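Local coordinates for erythrocyte membrane protein 1 (Plasmodium falciparum, PDB 2XU0) that probably binds host cell surface receptors in rosetting as part of a longer adhesin, of which this chain is the N-terminal segment and first Duffy-binding-like domain, at residues Y308-L313 with K415-N420. The protein carries 10 engineered substitutions. Numbering follows the deposited sequence. Where two conformers were deposited one is given.
Sequences YVPQFL and KEFYEN
Pro310 lays its CD over one face of the Phe417 ring, a CH-pi contact in which CD stands 3.4 Å from the centroid of the Phe417 ring and 14° off its normal, hence over the middle of the ring. Pro310 occupies the N-cap position of helix 311-338, so the aromatic ring packs on the residue just before that helix begins. Phe417 reaches it because its CG lies anti to the backbone N (chi1 -162°), sending the ring across to the other segment.

Apolar contacts extend around this CH-pi pair. Val309 meets the far end of the ring, its CG2 3.9 Å from Phe417 CE1 and its CG1 against CZ, and Leu313 CD1 lies obliquely to the ring, 3.7 Å from Phe417 CE2. Pro310 CG also lies obliquely to the Tyr418 ring, 3.9 Å from Tyr418 CE2. Leu313 and Tyr418 extend from opposite directions, bringing Leu313 CG to 3.5 Å from Tyr418 OH, while Leu313 CD1 touches both Phe417 and Tyr418. That same hydroxyl oxygen, Tyr418 OH, meets the edge of the Phe312 ring near its plane, 3.9 Å from Phe312 CD2.

One backbone oxygen joins in without hydrogen bonding to the ring: Tyr308 O sits obliquely to Phe417, 3.5 Å from Phe417 CD1. The Tyr308 hydroxyl leads away, to a hydrogen bond with Thr258 OG1.

All seven touching residues are buried. The contact joins the start of helix 311-338, in the Duffy-binding region, to helix 415-423, in the C-terminal subdomain of the Duffy-binding-like domain, packing these two parts together. Helix 371-407 meets Phe312, Leu313 and Tyr418, and helix 22-39 of the N-terminal segment packs on Phe417 through Ile29.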
ATOM      1  N   TYR A 308       2.039   5.281 -11.957  1.00 27.39           N
ATOM      2  CA  TYR A 308       2.632   4.656 -13.155  1.00 26.78           C
ATOM      3  C   TYR A 308       3.308   3.336 -12.791  1.00 28.90           C
ATOM      4  O   TYR A 308       4.069   2.777 -13.582  1.00 26.50           O
ATOM      5  CB  TYR A 308       3.545   5.636 -13.927  1.00 27.65           C
ATOM      6  CG  TYR A 308       2.718   6.755 -14.511  1.00 30.48           C
ATOM      7  CD1 TYR A 308       2.042   6.585 -15.716  1.00 33.38           C
ATOM      8  CD2 TYR A 308       2.433   7.896 -13.765  1.00 30.55           C
ATOM      9  CE1 TYR A 308       1.163   7.552 -16.194  1.00 35.41           C
ATOM     10  CE2 TYR A 308       1.515   8.842 -14.209  1.00 30.83           C
ATOM     11  CZ  TYR A 308       0.895   8.675 -15.434  1.00 37.63           C
ATOM     12  OH  TYR A 308       0.053   9.633 -15.929  1.00 35.49           O
ATOM     13  N   VAL A 309       3.009   2.840 -11.591  1.00 26.56           N
ATOM     14  CA  VAL A 309       3.549   1.562 -11.095  1.00 27.26           C
ATOM     15  C   VAL A 309       2.426   0.520 -11.151  1.00 29.81           C
ATOM     16  O   VAL A 309       1.354   0.802 -10.604  1.00 30.31           O
ATOM     17  CB  VAL A 309       4.161   1.665  -9.649  1.00 29.82           C
ATOM     18  CG1 VAL A 309       4.626   0.290  -9.131  1.00 29.41           C
ATOM     19  CG2 VAL A 309       5.305   2.674  -9.604  1.00 29.13           C
ATOM     20  N   PRO A 310       2.627  -0.687 -11.762  1.00 24.83           N
ATOM     21  CA  PRO A 310       1.560  -1.696 -11.726  1.00 23.44           C
ATOM     22  C   PRO A 310       0.990  -1.871 -10.324  1.00 25.41           C
ATOM     23  O   PRO A 310       1.729  -1.970  -9.339  1.00 24.85           O
ATOM     24  CB  PRO A 310       2.249  -2.980 -12.235  1.00 25.22           C
ATOM     25  CG  PRO A 310       3.359  -2.481 -13.107  1.00 29.12           C
ATOM     26  CD  PRO A 310       3.826  -1.199 -12.461  1.00 24.49           C
ATOM     27  N   GLN A 311      -0.330  -1.921 -10.249  1.00 23.55           N
ATOM     28  CA  GLN A 311      -1.099  -2.026  -9.003  1.00 25.68           C
ATOM     29  C   GLN A 311      -0.690  -3.185  -8.089  1.00 30.16           C
ATOM     30  O   GLN A 311      -0.559  -2.984  -6.879  1.00 30.15           O
ATOM     31  CB  GLN A 311      -2.605  -2.024  -9.302  1.00 27.86           C
ATOM     32  CG  GLN A 311      -3.484  -2.018  -8.044  1.00 27.85           C
ATOM     33  CD  GLN A 311      -4.911  -1.796  -8.350  1.00 32.97           C
ATOM     34  OE1 GLN A 311      -5.568  -2.618  -9.005  1.00 29.53           O
ATOM     35  NE2 GLN A 311      -5.460  -0.722  -7.784  1.00 33.10           N
ATOM     36  N   PHE A 312      -0.483  -4.389  -8.662  1.00 27.39           N
ATOM     37  CA  PHE A 312      -0.062  -5.563  -7.904  1.00 26.37           C
ATOM     38  C   PHE A 312       1.263  -5.275  -7.157  1.00 27.17           C
ATOM     39  O   PHE A 312       1.412  -5.664  -6.007  1.00 28.05           O
ATOM     40  CB  PHE A 312       0.081  -6.813  -8.836  1.00 28.71           C
ATOM     41  CG  PHE A 312       0.884  -7.903  -8.154  1.00 29.40           C
ATOM     42  CD1 PHE A 312       0.348  -8.620  -7.086  1.00 30.78           C
ATOM     43  CD2 PHE A 312       2.221  -8.118  -8.490  1.00 30.40           C
ATOM     44  CE1 PHE A 312       1.140  -9.507  -6.348  1.00 30.63           C
ATOM     45  CE2 PHE A 312       3.000  -9.031  -7.771  1.00 32.90           C
ATOM     46  CZ  PHE A 312       2.447  -9.734  -6.715  1.00 30.18           C
ATOM     47  N   LEU A 313       2.236  -4.638  -7.827  1.00 23.83           N
ATOM     48  CA  LEU A 313       3.527  -4.301  -7.210  1.00 24.51           C
ATOM     49  C   LEU A 313       3.363  -3.287  -6.056  1.00 29.26           C
ATOM     50  O   LEU A 313       4.028  -3.402  -5.020  1.00 29.29           O
ATOM     51  CB  LEU A 313       4.521  -3.770  -8.282  1.00 24.16           C
ATOM     52  CG  LEU A 313       4.890  -4.794  -9.367  1.00 27.58           C
ATOM     53  CD1 LEU A 313       5.762  -4.170 -10.437  1.00 26.34           C
ATOM     54  CD2 LEU A 313       5.519  -6.087  -8.751  1.00 24.28           C
ATOM     55  N   LYS A 415       3.477  -3.735 -19.644  1.00 42.09           N
ATOM     56  CA  LYS A 415       4.617  -4.346 -20.353  1.00 41.26           C
ATOM     57  C   LYS A 415       5.943  -3.604 -20.189  1.00 43.51           C
ATOM     58  O   LYS A 415       6.890  -4.220 -19.718  1.00 44.14           O
ATOM     59  CB  LYS A 415       4.303  -4.601 -21.835  1.00 43.84           C
ATOM     60  CG  LYS A 415       5.141  -5.708 -22.448  1.00 57.77           C
ATOM     61  CD  LYS A 415       4.851  -5.868 -23.922  1.00 70.30           C
ATOM     62  CE  LYS A 415       5.338  -7.199 -24.443  1.00 82.43           C
ATOM     63  NZ  LYS A 415       5.081  -7.340 -25.901  1.00 94.17           N
ATOM     64  N   GLU A 416       6.010  -2.289 -20.517  1.00 38.64           N
ATOM     65  CA  GLU A 416       7.256  -1.511 -20.381  1.00 37.24           C
ATOM     66  C   GLU A 416       7.805  -1.535 -18.964  1.00 40.66           C
ATOM     67  O   GLU A 416       9.030  -1.565 -18.806  1.00 40.73           O
ATOM     68  CB  GLU A 416       7.098  -0.058 -20.845  1.00 38.78           C
ATOM     69  CG  GLU A 416       7.051   0.136 -22.353  1.00 58.07           C
ATOM     70  CD  GLU A 416       8.366  -0.018 -23.101  0.80 87.83           C
ATOM     71  OE1 GLU A 416       8.318  -0.355 -24.306  0.60 76.68           O
ATOM     72  OE2 GLU A 416       9.438   0.209 -22.493  0.60 89.35           O
ATOM     73  N   PHE A 417       6.914  -1.501 -17.927  1.00 35.57           N
ATOM     74  CA  PHE A 417       7.383  -1.518 -16.527  1.00 33.55           C
ATOM     75  C   PHE A 417       8.114  -2.818 -16.205  1.00 36.57           C
ATOM     76  O   PHE A 417       9.224  -2.782 -15.679  1.00 36.96           O
ATOM     77  CB  PHE A 417       6.229  -1.304 -15.539  1.00 33.24           C
ATOM     78  CG  PHE A 417       6.723  -0.885 -14.182  1.00 32.31           C
ATOM     79  CD1 PHE A 417       6.646   0.445 -13.777  1.00 33.07           C
ATOM     80  CD2 PHE A 417       7.194  -1.830 -13.271  1.00 32.38           C
ATOM     81  CE1 PHE A 417       7.072   0.823 -12.509  1.00 33.01           C
ATOM     82  CE2 PHE A 417       7.626  -1.448 -12.004  1.00 33.59           C
ATOM     83  CZ  PHE A 417       7.584  -0.122 -11.642  1.00 31.69           C
ATOM     84  N   TYR A 418       7.491  -3.957 -16.521  1.00 35.96           N
ATOM     85  CA  TYR A 418       8.089  -5.274 -16.290  1.00 36.90           C
ATOM     86  C   TYR A 418       9.364  -5.442 -17.152  1.00 44.21           C
ATOM     87  O   TYR A 418      10.306  -6.070 -16.678  1.00 43.80           O
ATOM     88  CB  TYR A 418       7.065  -6.416 -16.419  1.00 37.08           C
ATOM     89  CG  TYR A 418       6.142  -6.515 -15.220  1.00 38.99           C
ATOM     90  CD1 TYR A 418       6.567  -7.105 -14.030  1.00 40.82           C
ATOM     91  CD2 TYR A 418       4.832  -6.047 -15.280  1.00 39.56           C
ATOM     92  CE1 TYR A 418       5.724  -7.179 -12.915  1.00 41.62           C
ATOM     93  CE2 TYR A 418       3.973  -6.143 -14.183  1.00 39.57           C
ATOM     94  CZ  TYR A 418       4.427  -6.700 -13.000  1.00 42.66           C
ATOM     95  OH  TYR A 418       3.591  -6.765 -11.906  1.00 39.75           O
ATOM     96  N   GLU A 419       9.445  -4.760 -18.337  1.00 42.79           N
ATOM     97  CA  GLU A 419      10.652  -4.747 -19.196  1.00 43.78           C
ATOM     98  C   GLU A 419      11.801  -4.117 -18.367  1.00 47.21           C
ATOM     99  O   GLU A 419      12.881  -4.688 -18.288  1.00 47.24           O
ATOM    100  CB  GLU A 419      10.404  -3.915 -20.483  1.00 45.21           C
ATOM    101  CG  GLU A 419      10.539  -4.692 -21.785  0.50 54.50           C
ATOM    102  CD  GLU A 419       9.341  -4.632 -22.716  0.50 65.72           C
ATOM    103  OE1 GLU A 419       8.983  -3.518 -23.166  0.50 60.73           O
ATOM    104  OE2 GLU A 419       8.791  -5.708 -23.042  0.50 47.53           O
ATOM    105  N   ASN A 420      11.531  -2.977 -17.696  1.00 43.29           N
ATOM    106  CA  ASN A 420      12.498  -2.281 -16.846  1.00 42.52           C
ATOM    107  C   ASN A 420      12.938  -3.059 -15.614  1.00 46.09           C
ATOM    108  O   ASN A 420      14.094  -2.941 -15.240  1.00 45.49           O
ATOM    109  CB  ASN A 420      12.000  -0.903 -16.454  1.00 45.07           C
ATOM    110  CG  ASN A 420      12.336   0.132 -17.482  1.00 65.53           C
ATOM    111  OD1 ASN A 420      13.426   0.717 -17.466  1.00 63.43           O
ATOM    112  ND2 ASN A 420      11.427   0.344 -18.430  1.00 51.60           N
TER